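Local coordinates for aryl esterase (Mycobacterium smegmatis, PDB 2Q0Q), which catalyses the hydrolysis of aryl esters and can also transfer acyl groups to alcohols in water, working as an oligomeric SGNH hydrolase, at residues G9-W14 with G193-E198. Sequence-based numbering, arbitrary orientation.
With SO4 (sulfate ion), chain U.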
ATOM      1  N   GLY G   9      -8.842   8.443  26.262  1.00 18.18           N
ATOM      2  CA  GLY G   9      -7.801   9.459  26.386  1.00 17.92           C
ATOM      3  C   GLY G   9      -6.365   8.988  26.259  1.00 17.02           C
ATOM      4  O   GLY G   9      -6.088   7.888  25.738  1.00 17.61           O
ATOM      5  N   ASP G  10      -5.461   9.843  26.737  1.00 17.29           N
ATOM      6  CA  ASP G  10      -4.027   9.645  26.591  1.00 17.71           C
ATOM      7  C   ASP G  10      -3.446   9.492  28.013  1.00 18.13           C
ATOM      8  O   ASP G  10      -4.140   8.990  28.898  1.00 19.08           O
ATOM      9  CB  ASP G  10      -3.417  10.797  25.756  1.00 18.26           C
ATOM     10  CG  ASP G  10      -3.792  12.175  26.292  1.00 19.03           C
ATOM     11  OD1 ASP G  10      -3.983  12.253  27.515  1.00 16.80           O
ATOM     12  OD2 ASP G  10      -3.867  13.150  25.498  1.00 18.81           O
ATOM     13  N   SER G  11      -2.186   9.866  28.226  1.00 18.74           N
ATOM     14  CA  SER G  11      -1.544   9.740  29.532  1.00 19.05           C
ATOM     15  C   SER G  11      -2.352  10.460  30.602  1.00 18.94           C
ATOM     16  O   SER G  11      -2.364  10.053  31.755  1.00 19.84           O
ATOM     17  CB  SER G  11      -0.137  10.342  29.496  1.00 19.24           C
ATOM     18  OG  SER G  11      -0.185  11.674  28.991  1.00 20.08           O
ATOM     19  N   LEU G  12      -3.025  11.542  30.227  1.00 19.46           N
ATOM     20  CA  LEU G  12      -3.783  12.330  31.194  1.00 19.81           C
ATOM     21  C   LEU G  12      -4.968  11.517  31.715  1.00 19.87           C
ATOM     22  O   LEU G  12      -5.362  11.672  32.859  1.00 20.97           O
ATOM     23  CB  LEU G  12      -4.255  13.651  30.586  1.00 19.73           C
ATOM     24  CG  LEU G  12      -3.176  14.554  29.967  1.00 19.71           C
ATOM     25  CD1 LEU G  12      -3.872  15.726  29.316  1.00 21.83           C
ATOM     26  CD2 LEU G  12      -2.096  15.015  30.940  1.00 20.16           C
ATOM     27  N   THR G  13      -5.519  10.640  30.868  1.00 19.83           N
ATOM     28  CA  THR G  13      -6.604   9.765  31.251  1.00 19.69           C
ATOM     29  C   THR G  13      -6.063   8.498  31.906  1.00 20.04           C
ATOM     30  O   THR G  13      -6.601   8.036  32.913  1.00 20.72           O
ATOM     31  CB  THR G  13      -7.460   9.381  30.025  1.00 19.84           C
ATOM     32  OG1 THR G  13      -8.080  10.553  29.493  1.00 20.17           O
ATOM     33  CG2 THR G  13      -8.544   8.355  30.377  1.00 19.72           C
ATOM     34  N   TRP G  14      -4.972   7.968  31.366  1.00 19.04           N
ATOM     35  CA  TRP G  14      -4.284   6.830  32.011  1.00 19.57           C
ATOM     36  C   TRP G  14      -3.860   7.124  33.435  1.00 20.57           C
ATOM     37  O   TRP G  14      -4.037   6.296  34.327  1.00 20.98           O
ATOM     38  CB  TRP G  14      -3.045   6.412  31.207  1.00 19.10           C
ATOM     39  CG  TRP G  14      -2.378   5.152  31.703  1.00 19.44           C
ATOM     40  CD1 TRP G  14      -2.866   3.885  31.622  1.00 20.71           C
ATOM     41  CD2 TRP G  14      -1.107   5.057  32.341  1.00 20.48           C
ATOM     42  NE1 TRP G  14      -1.985   2.998  32.182  1.00 19.73           N
ATOM     43  CE2 TRP G  14      -0.879   3.689  32.610  1.00 16.06           C
ATOM     44  CE3 TRP G  14      -0.131   5.982  32.698  1.00 19.20           C
ATOM     45  CZ2 TRP G  14       0.285   3.233  33.247  1.00 19.60           C
ATOM     46  CZ3 TRP G  14       1.033   5.527  33.314  1.00 19.83           C
ATOM     47  CH2 TRP G  14       1.228   4.160  33.576  1.00 19.49           C
ATOM     48  N   GLY G 193       5.534  19.754  33.135  1.00 20.58           N
ATOM     49  CA  GLY G 193       4.879  20.756  32.265  1.00 19.70           C
ATOM     50  C   GLY G 193       3.850  20.144  31.326  1.00 20.11           C
ATOM     51  O   GLY G 193       3.267  20.854  30.482  1.00 19.59           O
ATOM     52  N   ILE G 194       3.629  18.839  31.478  1.00 19.50           N
ATOM     53  CA  ILE G 194       2.746  18.090  30.599  1.00 18.96           C
ATOM     54  C   ILE G 194       1.613  17.406  31.365  1.00 19.23           C
ATOM     55  O   ILE G 194       0.448  17.483  30.960  1.00 19.35           O
ATOM     56  CB  ILE G 194       3.537  16.996  29.814  1.00 19.01           C
ATOM     57  CG1 ILE G 194       4.706  17.612  29.027  1.00 18.75           C
ATOM     58  CG2 ILE G 194       2.574  16.183  28.910  1.00 18.78           C
ATOM     59  CD1 ILE G 194       5.739  16.591  28.554  1.00 18.98           C
ATOM     60  N   HIS G 195       1.956  16.710  32.450  1.00 18.98           N
ATOM     61  CA  HIS G 195       1.007  15.852  33.131  1.00 18.76           C
ATOM     62  C   HIS G 195       0.440  16.514  34.378  1.00 19.04           C
ATOM     63  O   HIS G 195       0.785  17.672  34.688  1.00 19.85           O
ATOM     64  CB  HIS G 195       1.647  14.472  33.385  1.00 19.22           C
ATOM     65  CG  HIS G 195       2.098  13.803  32.124  1.00 18.00           C
ATOM     66  ND1 HIS G 195       3.404  13.854  31.680  1.00 20.06           N
ATOM     67  CD2 HIS G 195       1.410  13.105  31.181  1.00 17.88           C
ATOM     68  CE1 HIS G 195       3.505  13.203  30.534  1.00 16.85           C
ATOM     69  NE2 HIS G 195       2.309  12.744  30.201  1.00 18.55           N
ATOM     70  N   PHE G 196      -0.473  15.798  35.037  1.00 18.96           N
ATOM     71  CA  PHE G 196      -1.298  16.365  36.105  1.00 18.40           C
ATOM     72  C   PHE G 196      -0.752  16.069  37.471  1.00 19.32           C
ATOM     73  O   PHE G 196      -0.245  14.997  37.727  1.00 19.62           O
ATOM     74  CB  PHE G 196      -2.733  15.841  36.116  1.00 17.91           C
ATOM     75  CG  PHE G 196      -3.585  16.243  34.933  1.00 18.34           C
ATOM     76  CD1 PHE G 196      -4.792  15.577  34.697  1.00 18.22           C
ATOM     77  CD2 PHE G 196      -3.224  17.285  34.069  1.00 18.63           C
ATOM     78  CE1 PHE G 196      -5.632  15.944  33.623  1.00 18.08           C
ATOM     79  CE2 PHE G 196      -4.040  17.635  32.988  1.00 17.29           C
ATOM     80  CZ  PHE G 196      -5.247  16.951  32.755  1.00 18.17           C
ATOM     81  N   THR G 197      -0.924  17.031  38.365  1.00 19.41           N
ATOM     82  CA  THR G 197      -0.741  16.802  39.794  1.00 20.46           C
ATOM     83  C   THR G 197      -1.929  16.025  40.342  1.00 20.90           C
ATOM     84  O   THR G 197      -2.927  15.794  39.638  1.00 21.88           O
ATOM     85  CB  THR G 197      -0.662  18.109  40.574  1.00 19.83           C
ATOM     86  OG1 THR G 197      -1.834  18.889  40.299  1.00 21.70           O
ATOM     87  CG2 THR G 197       0.593  18.875  40.175  1.00 17.74           C
ATOM     88  N   GLU G 198      -1.814  15.593  41.594  1.00 21.47           N
ATOM     89  CA  GLU G 198      -2.943  14.954  42.271  1.00 22.43           C
ATOM     90  C   GLU G 198      -4.158  15.884  42.361  1.00 22.89           C
ATOM     91  O   GLU G 198      -5.297  15.418  42.172  1.00 22.49           O
ATOM     92  CB  GLU G 198      -2.554  14.542  43.684  1.00 22.85           C
ATOM     93  CG  GLU G 198      -1.521  13.429  43.732  1.00 26.19           C
ATOM     94  CD  GLU G 198      -1.109  13.091  45.163  1.00 26.40           C
ATOM     95  OE1 GLU G 198      -0.694  14.016  45.926  1.00 32.69           O
ATOM     96  OE2 GLU G 198      -1.201  11.882  45.476  1.00 33.69           O
TER
HETATM   97  S   SO4 U1830       2.250  11.714  26.517  1.00 24.38           S
HETATM   98  O1  SO4 U1830       2.335  13.216  26.390  1.00 22.17           O
HETATM   99  O2  SO4 U1830       0.827  11.304  26.461  1.00 22.58           O
HETATM  100  O3  SO4 U1830       3.172  11.158  25.508  1.00 22.41           O
HETATM  101  O4  SO4 U1830       2.733  11.347  27.853  1.00 21.89           O
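Leu12 lays its branched end over one face of the Phe196 ring, the two side chains crossing at about a right angle. Its methyl CD2 makes a CH-pi contact, 4.0 Å from the Phe196 ring centroid and 18° off the normal, displaced toward the rim, while CD1 rests against Phe196 CZ. The same CD2 reaches 3.5 Å from Ile194 O and also packs obliquely against the His195 imidazole. Next to this apolar patch, Ser11 OG lies in the plane of the His195 ring at its edge, 3.0 Å from NE2. With chi1 at 53°, OG sits between the backbone N and the carbonyl carbon of Ser11, which carries it to this edge. Asp192 accepts from His195 ND1, giving a probable Ser-His-Asp catalytic triad, with the serine in the GDSL-type motif just after strand 3-9 and the histidine in the loop before helix 198-215. Ile194 CG2 covers one face of the imidazole and Trp16 stacks on the ring. A sulfate ion, presumably picked up during crystallisation, bridges the pair: Ser11 OG donates to its O2 (2.7 Å) and His195 NE2 to its O4 (2.8 Å). Ala55 N, Asn94 and Lys97 also bind this anion. Asp10 OD1 caps helix 11-14, accepting from Leu12 N.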